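Local coordinates for putative ABC transporter amino acid-binding protein (Sinorhizobium meliloti, PDB 2Q88) that binds the compatible solute ectoine, probably delivering it as the extracellular solute-binding component of an ABC transporter that serves osmoprotection, at residues Gly112-Ser115 and Tyr116-Ala120. Residues are numbered along the deposited sequence; the frame is centred on the assembly and turned at random.
Sequences GLKS and YKDIA
Ser115 and Asp118 face each other across the first turn of helix 116-121 and form a capping box. Ser115 is the N-cap: its OG accepts the amide of Asp118, with 3.2 Å from OG to Asp118 N and 149° at the hydrogen. The torsion behind this is chi1 of 69°, which holds OG between the serine's own N and carbonyl carbon, over the open end of the helix. A weak bond from the same amide to Ser115 O adds to the grip.

Asp118 returns the favour. With CG anti to the carbonyl carbon and beside its own N (chi1 -75°), it turns its carboxylate back toward the amides of Lys114 and Ser115. OD2 takes the amide of Lys114 at 3.0 Å (Lys114 N to Asp118 OD2), using the lone pair turned away from OD1, and more weakly that of Ser115, the bond that closes the box. One oxygen thus collects two consecutive backbone N-H groups, the first firmly and the second loosely.

Beneath these polar groups Leu113 curls a methyl under the turn: CD2 sits 3.5 Å from Asp118 O and 4.0 Å from CG1 of Ile119. Ile119 goes on to pack against Phe103 and Ile127, while Tyr116, hydrogen-bonded through OH to Ser171, meets Phe103 edge-to-face. The helix start is thereby seated on strands 98-106 and 127-129.

With its negative charge beside the helix N-terminus, and one good and one weak amide bond to OD2, Asp118 is probably stabilised as the carboxylate, which would in turn complement the helix dipole.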
loop_
_atom_site.group_PDB
_atom_site.type_symbol
_atom_site.label_atom_id
_atom_site.label_comp_id
_atom_site.label_asym_id
_atom_site.label_seq_id
_atom_site.Cartn_x
_atom_site.Cartn_y
_atom_site.Cartn_z
ATOM N N GLY A 112 14.214 -6.062 -22.010
ATOM C CA GLY A 112 15.218 -6.352 -20.982
ATOM C C GLY A 112 15.145 -5.396 -19.809
ATOM O O GLY A 112 16.169 -4.893 -19.349
ATOM N N LEU A 113 13.928 -5.143 -19.336
ATOM C CA LEU A 113 13.689 -4.226 -18.224
ATOM C C LEU A 113 13.681 -4.979 -16.892
ATOM O O LEU A 113 12.786 -5.788 -16.644
ATOM C CB LEU A 113 12.366 -3.463 -18.420
ATOM C CG LEU A 113 12.167 -2.685 -19.729
ATOM C CD1 LEU A 113 10.715 -2.227 -19.883
ATOM C CD2 LEU A 113 13.115 -1.495 -19.824
ATOM N N LYS A 114 14.689 -4.716 -16.058
ATOM C CA LYS A 114 14.872 -5.399 -14.766
ATOM C C LYS A 114 14.949 -4.409 -13.589
ATOM O O LYS A 114 14.851 -4.804 -12.422
ATOM C CB LYS A 114 16.151 -6.263 -14.788
ATOM C CG LYS A 114 16.218 -7.312 -15.893
ATOM C CD LYS A 114 17.605 -7.935 -15.950
ATOM C CE LYS A 114 17.782 -8.851 -17.159
ATOM N NZ LYS A 114 19.176 -9.426 -17.204
ATOM N N SER A 115 15.148 -3.130 -13.903
ATOM C CA SER A 115 15.279 -2.082 -12.897
ATOM C C SER A 115 14.593 -0.820 -13.402
ATOM O O SER A 115 14.295 -0.716 -14.590
ATOM C CB SER A 115 16.764 -1.791 -12.617
ATOM O OG SER A 115 17.391 -1.158 -13.723
ATOM N N TYR A 116 14.347 0.147 -12.514
ATOM C CA TYR A 116 13.737 1.399 -12.956
ATOM C C TYR A 116 14.687 2.193 -13.842
ATOM O O TYR A 116 14.244 2.969 -14.691
ATOM C CB TYR A 116 13.258 2.240 -11.778
ATOM C CG TYR A 116 12.061 1.654 -11.077
ATOM C CD1 TYR A 116 12.212 0.955 -9.880
ATOM C CD2 TYR A 116 10.776 1.786 -11.610
ATOM C CE1 TYR A 116 11.105 0.415 -9.209
ATOM C CE2 TYR A 116 9.647 1.242 -10.940
ATOM C CZ TYR A 116 9.829 0.546 -9.745
ATOM O OH TYR A 116 8.746 -0.015 -9.062
ATOM N N LYS A 117 15.988 1.975 -13.646
ATOM C CA LYS A 117 17.024 2.573 -14.498
ATOM C C LYS A 117 16.916 2.081 -15.937
ATOM O O LYS A 117 17.086 2.850 -16.871
ATOM C CB LYS A 117 18.410 2.261 -13.940
ATOM C CG LYS A 117 19.537 3.063 -14.575
ATOM C CD LYS A 117 20.845 2.795 -13.858
ATOM C CE LYS A 117 21.477 1.507 -14.343
ATOM N NZ LYS A 117 21.875 1.594 -15.770
ATOM N N ASP A 118 16.619 0.796 -16.106
ATOM C CA ASP A 118 16.474 0.207 -17.434
ATOM C C ASP A 118 15.376 0.908 -18.225
ATOM O O ASP A 118 15.490 1.094 -19.437
ATOM C CB ASP A 118 16.166 -1.280 -17.310
ATOM C CG ASP A 118 17.382 -2.102 -16.933
ATOM O OD1 ASP A 118 18.514 -1.616 -17.122
ATOM O OD2 ASP A 118 17.307 -3.246 -16.443
ATOM N N ILE A 119 14.321 1.311 -17.522
ATOM C CA ILE A 119 13.211 2.025 -18.132
ATOM C C ILE A 119 13.629 3.437 -18.497
ATOM O O ILE A 119 13.279 3.927 -19.571
ATOM C CB ILE A 119 11.988 2.067 -17.184
ATOM C CG1 ILE A 119 11.572 0.648 -16.767
ATOM C CG2 ILE A 119 10.802 2.780 -17.864
ATOM C CD1 ILE A 119 10.611 0.637 -15.591
ATOM N N ALA A 120 14.380 4.086 -17.605
ATOM C CA ALA A 120 14.868 5.434 -17.868
ATOM C C ALA A 120 15.786 5.461 -19.090
ATOM O O ALA A 120 15.735 6.396 -19.890
ATOM C CB ALA A 120 15.585 5.986 -16.650
#